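Local coordinates for type III secretion system effector protein ExoU (Pseudomonas fluorescens, PDB 4QMK) that is a type III secreted effector, probably a patatin-like phospholipase that is brought to the plasma membrane by a phosphatidylinositol 4,5-bisphosphate binding domain, at residues E579-S584 with R600-L605; G620-Y625 with Q643-R648. All blocks are in the same frame, centred on the assembly; numbering follows the deposited sequence.

Contact 1 of 2, residues E579-S584 with R600-L605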
ATOM      1  N   GLU A 579     -12.226  -7.063 -16.483  1.00 25.74           N
ATOM      2  CA  GLU A 579     -12.594  -5.814 -15.861  1.00 28.06           C
ATOM      3  C   GLU A 579     -13.497  -4.891 -16.723  1.00 27.79           C
ATOM      4  O   GLU A 579     -14.175  -4.029 -16.218  1.00 26.15           O
ATOM      5  CB  GLU A 579     -11.278  -5.093 -15.546  1.00 32.65           C
ATOM      6  CG  GLU A 579     -11.221  -4.310 -14.251  1.00 41.01           C
ATOM      7  CD  GLU A 579     -11.356  -5.187 -12.998  1.00 41.14           C
ATOM      8  OE1 GLU A 579     -12.072  -4.737 -12.067  1.00 45.30           O
ATOM      9  OE2 GLU A 579     -10.805  -6.310 -12.974  1.00 34.36           O
ATOM     10  N   VAL A 580     -13.524  -5.103 -18.022  1.00 28.19           N
ATOM     11  CA  VAL A 580     -14.317  -4.282 -18.890  1.00 27.53           C
ATOM     12  C   VAL A 580     -15.356  -5.092 -19.683  1.00 26.89           C
ATOM     13  O   VAL A 580     -16.553  -4.752 -19.710  1.00 32.40           O
ATOM     14  CB  VAL A 580     -13.432  -3.543 -19.880  1.00 28.83           C
ATOM     15  CG1 VAL A 580     -14.306  -2.725 -20.806  1.00 30.76           C
ATOM     16  CG2 VAL A 580     -12.467  -2.642 -19.162  1.00 28.64           C
ATOM     17  N   ILE A 581     -14.937  -6.192 -20.275  1.00 24.61           N
ATOM     18  CA  ILE A 581     -15.875  -6.977 -21.030  1.00 22.79           C
ATOM     19  C   ILE A 581     -16.862  -7.747 -20.184  1.00 24.69           C
ATOM     20  O   ILE A 581     -18.086  -7.638 -20.405  1.00 26.57           O
ATOM     21  CB  ILE A 581     -15.169  -7.889 -21.971  1.00 21.17           C
ATOM     22  CG1 ILE A 581     -14.487  -7.037 -23.052  1.00 21.56           C
ATOM     23  CG2 ILE A 581     -16.177  -8.785 -22.632  1.00 21.80           C
ATOM     24  CD1 ILE A 581     -13.599  -7.837 -23.975  1.00 21.28           C
ATOM     25  N   TYR A 582     -16.344  -8.487 -19.202  1.00 25.78           N
ATOM     26  CA  TYR A 582     -17.150  -9.313 -18.343  1.00 27.72           C
ATOM     27  C   TYR A 582     -18.447  -8.600 -17.842  1.00 24.55           C
ATOM     28  O   TYR A 582     -19.517  -9.059 -18.106  1.00 22.37           O
ATOM     29  CB  TYR A 582     -16.323  -9.846 -17.195  1.00 33.71           C
ATOM     30  CG  TYR A 582     -17.146 -10.659 -16.207  1.00 42.46           C
ATOM     31  CD1 TYR A 582     -17.554 -11.962 -16.512  1.00 50.89           C
ATOM     32  CD2 TYR A 582     -17.600 -10.104 -15.024  1.00 46.94           C
ATOM     33  CE1 TYR A 582     -18.364 -12.695 -15.636  1.00 54.98           C
ATOM     34  CE2 TYR A 582     -18.411 -10.831 -14.149  1.00 50.39           C
ATOM     35  CZ  TYR A 582     -18.770 -12.130 -14.459  1.00 50.73           C
ATOM     36  OH  TYR A 582     -19.531 -12.867 -13.607  1.00 55.30           O
ATOM     37  N   PRO A 583     -18.333  -7.463 -17.185  1.00 23.48           N
ATOM     38  CA  PRO A 583     -19.512  -6.745 -16.740  1.00 25.82           C
ATOM     39  C   PRO A 583     -20.504  -6.334 -17.806  1.00 26.98           C
ATOM     40  O   PRO A 583     -21.702  -6.337 -17.483  1.00 27.42           O
ATOM     41  CB  PRO A 583     -18.966  -5.502 -16.097  1.00 24.33           C
ATOM     42  CG  PRO A 583     -17.621  -5.880 -15.694  1.00 25.10           C
ATOM     43  CD  PRO A 583     -17.117  -6.826 -16.713  1.00 25.39           C
ATOM     44  N   SER A 584     -20.048  -5.960 -19.017  1.00 26.43           N
ATOM     45  CA  SER A 584     -20.973  -5.568 -20.090  1.00 27.31           C
ATOM     46  C   SER A 584     -21.639  -6.794 -20.655  1.00 28.61           C
ATOM     47  O   SER A 584     -22.838  -6.817 -20.916  1.00 29.90           O
ATOM     48  CB  SER A 584     -20.240  -4.964 -21.284  1.00 32.88           C
ATOM     49  OG  SER A 584     -20.182  -3.551 -21.295  1.00 40.97           O
ATOM     50  N   ARG A 600     -16.679 -11.641 -29.790  1.00 30.35           N
ATOM     51  CA  ARG A 600     -15.671 -11.571 -30.838  1.00 33.54           C
ATOM     52  C   ARG A 600     -14.398 -10.877 -30.292  1.00 32.23           C
ATOM     53  O   ARG A 600     -13.266 -11.323 -30.557  1.00 29.48           O
ATOM     54  CB  ARG A 600     -16.207 -10.844 -32.066  1.00 40.37           C
ATOM     55  CG  ARG A 600     -15.174 -10.772 -33.169  1.00 54.24           C
ATOM     56  CD  ARG A 600     -15.556 -10.401 -34.608  1.00 67.35           C
ATOM     57  NE  ARG A 600     -14.322 -10.549 -35.411  1.00 78.57           N
ATOM     58  CZ  ARG A 600     -14.143 -10.151 -36.675  1.00 89.00           C
ATOM     59  NH1 ARG A 600     -15.117  -9.567 -37.366  1.00 89.12           N
ATOM     60  NH2 ARG A 600     -12.963 -10.352 -37.259  1.00 87.56           N
ATOM     61  N   ALA A 601     -14.596  -9.851 -29.450  1.00 28.82           N
ATOM     62  CA  ALA A 601     -13.494  -9.128 -28.862  1.00 27.25           C
ATOM     63  C   ALA A 601     -12.649 -10.022 -27.975  1.00 30.07           C
ATOM     64  O   ALA A 601     -11.446  -9.871 -27.956  1.00 30.46           O
ATOM     65  CB  ALA A 601     -13.969  -7.937 -28.062  1.00 25.37           C
ATOM     66  N   VAL A 602     -13.282 -10.935 -27.238  1.00 28.99           N
ATOM     67  CA  VAL A 602     -12.563 -11.842 -26.373  1.00 27.58           C
ATOM     68  C   VAL A 602     -11.622 -12.763 -27.149  1.00 29.60           C
ATOM     69  O   VAL A 602     -10.439 -12.831 -26.806  1.00 36.38           O
ATOM     70  CB  VAL A 602     -13.544 -12.628 -25.473  1.00 26.17           C
ATOM     71  CG1 VAL A 602     -12.898 -13.830 -24.809  1.00 24.53           C
ATOM     72  CG2 VAL A 602     -14.085 -11.676 -24.452  1.00 24.48           C
ATOM     73  N   ARG A 603     -12.091 -13.408 -28.209  1.00 33.47           N
ATOM     74  CA  ARG A 603     -11.212 -14.257 -29.046  1.00 36.91           C
ATOM     75  C   ARG A 603     -10.060 -13.454 -29.632  1.00 36.17           C
ATOM     76  O   ARG A 603      -8.913 -13.826 -29.501  1.00 39.86           O
ATOM     77  CB  ARG A 603     -11.962 -14.888 -30.201  1.00 44.71           C
ATOM     78  CG  ARG A 603     -12.955 -15.947 -29.809  1.00 53.94           C
ATOM     79  CD  ARG A 603     -13.745 -16.437 -31.028  1.00 70.11           C
ATOM     80  NE  ARG A 603     -14.952 -17.185 -30.640  1.00 83.23           N
ATOM     81  CZ  ARG A 603     -16.152 -16.639 -30.397  1.00 90.51           C
ATOM     82  NH1 ARG A 603     -16.349 -15.324 -30.513  1.00 84.92           N
ATOM     83  NH2 ARG A 603     -17.168 -17.418 -30.035  1.00101.43           N
ATOM     84  N   ASP A 604     -10.362 -12.336 -30.276  1.00 37.51           N
ATOM     85  CA  ASP A 604      -9.320 -11.538 -30.911  1.00 36.53           C
ATOM     86  C   ASP A 604      -8.287 -11.159 -29.857  1.00 37.06           C
ATOM     87  O   ASP A 604      -7.129 -11.181 -30.136  1.00 36.83           O
ATOM     88  CB  ASP A 604      -9.908 -10.282 -31.570  1.00 36.69           C
ATOM     89  CG  ASP A 604     -10.896 -10.621 -32.697  1.00 42.25           C
ATOM     90  OD1 ASP A 604     -10.819 -11.735 -33.250  1.00 46.82           O
ATOM     91  OD2 ASP A 604     -11.782  -9.792 -33.021  1.00 54.52           O
ATOM     92  N   LEU A 605      -8.728 -10.835 -28.636  1.00 35.29           N
ATOM     93  CA  LEU A 605      -7.822 -10.432 -27.582  1.00 34.86           C
ATOM     94  C   LEU A 605      -6.935 -11.595 -27.161  1.00 40.18           C
ATOM     95  O   LEU A 605      -5.796 -11.389 -26.765  1.00 44.76           O
ATOM     96  CB  LEU A 605      -8.572  -9.911 -26.372  1.00 31.13           C
ATOM     97  CG  LEU A 605      -8.924  -8.424 -26.422  1.00 30.19           C
ATOM     98  CD1 LEU A 605      -9.757  -8.064 -25.216  1.00 30.59           C
ATOM     99  CD2 LEU A 605      -7.730  -7.529 -26.431  1.00 29.86           C
TER

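Contact 2 of 2, residues G620-Y625 with Q643-R648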
ATOM      1  N   GLY A 620     -12.429  -1.062 -32.138  1.00 32.89           N
ATOM      2  CA  GLY A 620     -13.682  -1.672 -32.640  1.00 31.19           C
ATOM      3  C   GLY A 620     -14.829  -1.603 -31.607  1.00 31.12           C
ATOM      4  O   GLY A 620     -15.979  -1.439 -31.968  1.00 30.25           O
ATOM      5  N   ILE A 621     -14.517  -1.763 -30.318  1.00 29.69           N
ATOM      6  CA  ILE A 621     -15.529  -1.615 -29.301  1.00 28.88           C
ATOM      7  C   ILE A 621     -16.035  -0.162 -29.376  1.00 30.43           C
ATOM      8  O   ILE A 621     -17.238   0.124 -29.424  1.00 29.63           O
ATOM      9  CB  ILE A 621     -14.972  -1.807 -27.887  1.00 28.13           C
ATOM     10  CG1 ILE A 621     -14.201  -3.125 -27.724  1.00 28.15           C
ATOM     11  CG2 ILE A 621     -16.073  -1.757 -26.844  1.00 26.56           C
ATOM     12  CD1 ILE A 621     -14.920  -4.336 -28.162  1.00 28.46           C
ATOM     13  N   VAL A 622     -15.097   0.754 -29.329  1.00 30.94           N
ATOM     14  CA  VAL A 622     -15.416   2.155 -29.372  1.00 32.70           C
ATOM     15  C   VAL A 622     -16.299   2.487 -30.559  1.00 32.97           C
ATOM     16  O   VAL A 622     -17.196   3.289 -30.440  1.00 34.21           O
ATOM     17  CB  VAL A 622     -14.149   3.027 -29.489  1.00 33.80           C
ATOM     18  CG1 VAL A 622     -14.539   4.457 -29.853  1.00 35.48           C
ATOM     19  CG2 VAL A 622     -13.321   3.000 -28.196  1.00 32.19           C
ATOM     20  N   LYS A 623     -16.029   1.871 -31.695  1.00 34.17           N
ATOM     21  CA  LYS A 623     -16.745   2.166 -32.925  1.00 37.68           C
ATOM     22  C   LYS A 623     -18.153   1.559 -33.035  1.00 40.41           C
ATOM     23  O   LYS A 623     -19.061   2.199 -33.568  1.00 37.09           O
ATOM     24  CB  LYS A 623     -15.923   1.679 -34.083  1.00 40.63           C
ATOM     25  CG  LYS A 623     -16.453   2.077 -35.437  1.00 47.40           C
ATOM     26  CD  LYS A 623     -15.423   1.763 -36.519  1.00 55.36           C
ATOM     27  CE  LYS A 623     -15.721   2.474 -37.838  1.00 63.73           C
ATOM     28  NZ  LYS A 623     -14.577   2.285 -38.798  1.00 68.09           N
ATOM     29  N   HIS A 624     -18.342   0.353 -32.488  1.00 39.33           N
ATOM     30  CA  HIS A 624     -19.599  -0.346 -32.659  1.00 35.96           C
ATOM     31  C   HIS A 624     -20.438  -0.581 -31.424  1.00 34.44           C
ATOM     32  O   HIS A 624     -21.625  -0.858 -31.550  1.00 34.21           O
ATOM     33  CB  HIS A 624     -19.325  -1.696 -33.278  1.00 35.77           C
ATOM     34  CG  HIS A 624     -18.621  -1.635 -34.582  1.00 40.15           C
ATOM     35  ND1 HIS A 624     -19.282  -1.448 -35.776  1.00 44.14           N
ATOM     36  CD2 HIS A 624     -17.312  -1.789 -34.892  1.00 40.76           C
ATOM     37  CE1 HIS A 624     -18.401  -1.448 -36.764  1.00 46.42           C
ATOM     38  NE2 HIS A 624     -17.202  -1.667 -36.252  1.00 45.22           N
ATOM     39  N   TYR A 625     -19.851  -0.563 -30.238  1.00 32.54           N
ATOM     40  CA  TYR A 625     -20.643  -0.844 -29.048  1.00 32.15           C
ATOM     41  C   TYR A 625     -21.741   0.198 -28.937  1.00 33.18           C
ATOM     42  O   TYR A 625     -21.439   1.341 -29.083  1.00 35.29           O
ATOM     43  CB  TYR A 625     -19.800  -0.747 -27.816  1.00 30.78           C
ATOM     44  CG  TYR A 625     -20.530  -1.126 -26.579  1.00 28.88           C
ATOM     45  CD1 TYR A 625     -20.613  -2.404 -26.210  1.00 31.44           C
ATOM     46  CD2 TYR A 625     -21.142  -0.187 -25.787  1.00 30.67           C
ATOM     47  CE1 TYR A 625     -21.307  -2.790 -25.070  1.00 32.88           C
ATOM     48  CE2 TYR A 625     -21.770  -0.539 -24.608  1.00 29.72           C
ATOM     49  CZ  TYR A 625     -21.863  -1.849 -24.260  1.00 31.10           C
ATOM     50  OH  TYR A 625     -22.511  -2.245 -23.103  1.00 30.91           O
ATOM     51  N   GLN A 643     -14.264   3.108 -21.034  1.00 34.23           N
ATOM     52  CA  GLN A 643     -13.209   2.211 -20.550  1.00 37.04           C
ATOM     53  C   GLN A 643     -12.342   1.715 -21.728  1.00 36.99           C
ATOM     54  O   GLN A 643     -11.113   1.697 -21.644  1.00 35.81           O
ATOM     55  CB  GLN A 643     -13.822   1.039 -19.792  1.00 36.78           C
ATOM     56  CG  GLN A 643     -14.402   1.422 -18.438  1.00 39.46           C
ATOM     57  CD  GLN A 643     -15.251   0.318 -17.837  1.00 44.45           C
ATOM     58  OE1 GLN A 643     -16.371   0.009 -18.306  1.00 46.44           O
ATOM     59  NE2 GLN A 643     -14.751  -0.266 -16.772  1.00 44.06           N
ATOM     60  N   ALA A 644     -12.981   1.391 -22.848  1.00 36.15           N
ATOM     61  CA  ALA A 644     -12.253   0.930 -24.020  1.00 36.02           C
ATOM     62  C   ALA A 644     -11.238   1.961 -24.452  1.00 39.29           C
ATOM     63  O   ALA A 644     -10.159   1.593 -24.831  1.00 43.38           O
ATOM     64  CB  ALA A 644     -13.192   0.612 -25.155  1.00 35.99           C
ATOM     65  N   LYS A 645     -11.569   3.254 -24.374  1.00 38.13           N
ATOM     66  CA  LYS A 645     -10.600   4.291 -24.731  1.00 36.53           C
ATOM     67  C   LYS A 645      -9.524   4.397 -23.666  1.00 36.51           C
ATOM     68  O   LYS A 645      -8.343   4.377 -23.972  1.00 40.82           O
ATOM     69  CB  LYS A 645     -11.259   5.650 -24.860  1.00 37.37           C
ATOM     70  CG  LYS A 645     -12.354   5.732 -25.889  1.00 39.03           C
ATOM     71  CD  LYS A 645     -12.947   7.127 -25.928  1.00 41.45           C
ATOM     72  CE  LYS A 645     -14.236   7.108 -26.701  1.00 44.99           C
ATOM     73  NZ  LYS A 645     -14.819   8.465 -26.873  1.00 52.58           N
ATOM     74  N   ALA A 646      -9.932   4.493 -22.415  1.00 35.37           N
ATOM     75  CA  ALA A 646      -9.010   4.600 -21.282  1.00 36.73           C
ATOM     76  C   ALA A 646      -7.958   3.476 -21.189  1.00 37.00           C
ATOM     77  O   ALA A 646      -6.914   3.676 -20.599  1.00 39.30           O
ATOM     78  CB  ALA A 646      -9.801   4.617 -19.981  1.00 38.18           C
ATOM     79  N   TRP A 647      -8.252   2.288 -21.705  1.00 35.38           N
ATOM     80  CA  TRP A 647      -7.286   1.204 -21.649  1.00 35.28           C
ATOM     81  C   TRP A 647      -6.367   1.137 -22.865  1.00 35.09           C
ATOM     82  O   TRP A 647      -5.507   0.299 -22.914  1.00 36.90           O
ATOM     83  CB  TRP A 647      -7.990  -0.135 -21.467  1.00 34.91           C
ATOM     84  CG  TRP A 647      -8.569  -0.448 -20.067  1.00 33.75           C
ATOM     85  CD1 TRP A 647      -9.643   0.140 -19.464  1.00 35.65           C
ATOM     86  CD2 TRP A 647      -8.161  -1.522 -19.185  1.00 34.40           C
ATOM     87  NE1 TRP A 647      -9.891  -0.445 -18.228  1.00 36.97           N
ATOM     88  CE2 TRP A 647      -9.005  -1.478 -18.045  1.00 33.68           C
ATOM     89  CE3 TRP A 647      -7.145  -2.488 -19.236  1.00 33.16           C
ATOM     90  CZ2 TRP A 647      -8.870  -2.354 -16.988  1.00 33.99           C
ATOM     91  CZ3 TRP A 647      -7.000  -3.357 -18.168  1.00 34.02           C
ATOM     92  CH2 TRP A 647      -7.853  -3.285 -17.056  1.00 34.83           C
ATOM     93  N   ARG A 648      -6.524   1.992 -23.856  1.00 39.42           N
ATOM     94  CA  ARG A 648      -5.596   1.958 -25.005  1.00 41.74           C
ATOM     95  C   ARG A 648      -4.165   2.086 -24.528  1.00 40.83           C
ATOM     96  O   ARG A 648      -3.875   2.827 -23.608  1.00 39.13           O
ATOM     97  CB  ARG A 648      -5.827   3.101 -26.007  1.00 45.31           C
ATOM     98  CG  ARG A 648      -7.138   3.051 -26.743  1.00 50.72           C
ATOM     99  CD  ARG A 648      -7.163   3.952 -27.975  1.00 51.21           C
ATOM    100  NE  ARG A 648      -6.226   3.452 -28.976  1.00 54.08           N
ATOM    101  CZ  ARG A 648      -6.071   3.949 -30.204  1.00 54.85           C
ATOM    102  NH1 ARG A 648      -6.831   4.960 -30.625  1.00 66.73           N
ATOM    103  NH2 ARG A 648      -5.187   3.419 -31.024  1.00 50.37           N
TER

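Contact 1 of 2, residues E579-S584 with R600-L605
Ile-581 lays its CD1 against the side chains of Ala-601, Val-602 and Leu-605 of another helix. The two helices run nearly antiparallel, at 154° between their directions, with the axes of these short segments 11.2 Å apart. Ile-581 is the one residue of 579-584 that touches 600-605, and its side chain points toward that helix, with CG1 anti to the carbonyl carbon and CD1 continuing the chain outward (chi2 173°). The methyl CD1 stands 3.9 Å from CG2 of Val-602. On the side of Leu-605 the approach is tip to tip, CD1 of Ile-581 to CD1 of Leu-605 at 4.0 Å. The CB of Ala-601 is 4.1 Å from the same Ile-581 CD1. A second branch takes part as well: CG2 of Ile-581 lies 4.0 Å from CG2 of Val-602, so this valine methyl touches both branches of the isoleucine, CD1 and CG2.

The tight part is therefore small and wholly apolar, with Ile-581, Ala-601 and Leu-605 buried, whereas Val-602 is partly exposed at its margin. Beyond, the 600-605 helix turns polar: Arg-600 and Arg-603 are exposed, and NE of Arg-600 forms a salt bridge with OD2 of Asp-604 at 3.6 Å, one turn along.

This is helix-to-helix packing between 555-585 and 592-606, successive helices of the C-terminal region. Leu-605 also rests on Phe-576 and Ile-577 of the first helix, while Val-617 of helix 611-624 packs on Ala-601. Away from this interface, Tyr-582 and Pro-583 lie against strand 254-260, at the edge of the mixed sheet.

Contact 2 of 2, residues G620-Y625 with Q643-R648
Val-622 and Ala-644 bring the backbones of helices 611-624 and 639-646 together, their CA atoms 6.3 Å apart, near the C-terminal ends of both helices. The small alanine is consistent with this closeness, and its CB meets the Val-622 and Ile-621 side chains between the two main chains. CG2 of Val-622 lies 3.9 Å from that CB. Ile-621 meets it with the base of its side chain, CB and CG2 each 4.1 Å from CB of Ala-644, while CD1 leads off toward helix 592-606.

Lys-645 adds the outer part of the contact with its hydrocarbon chain. That chain is extended beyond CG and crosses the valine at about a right angle: CG of Lys-645 is 3.7 Å from CG2 of Val-622, and CE comes 4.1 Å from CG1. Both valine methyls are thus used: CG1, anti to the backbone N (chi1 167°), is near CE, and CG2, beside the N, is near CG. Just past the end of helix 639-646, Arg-648 NH1 forms a salt bridge with Asp-619 of helix 611-624, and the Trp-647 ring meets Phe-576 edge-to-face.

The contact is van der Waals and hydrophobic in character, with no polar pair between the two segments, and graded from buried to exposed. Ile-621 and Ala-644 form the inner, water-excluding part; Val-622 lies at the margin, sheltered by the lysine methylenes. The ammonium of the exposed Lys-645 can probably stay hydrated, and it makes a long, weak ion pair with Glu-642.

Overall arrangement
Contacts 1 and 2 follow one another along the chain, their centres about 11 Å apart, and join four helices of the C-terminal region into one bundle. Helix 592-606, in contact 1, precedes helix 611-624, in contact 2, and the two meet where CB of Ala-601 lies 3.7 Å from CD1 of Ile-621. A polar tie lies nearby: Ser-584 OG and Tyr-625 OH, 3.2 Å apart, probably share a hydrogen bond. CG2 of Val-580 packs 3.5 Å from NE1 of Trp-647, which joins helix 555-585 to the residue just after helix 639-646. A part in membrane localization is consistent with this C-terminal region, though not established for these residues; neither contact includes the putative nucleophile-elbow serine, Ser-104.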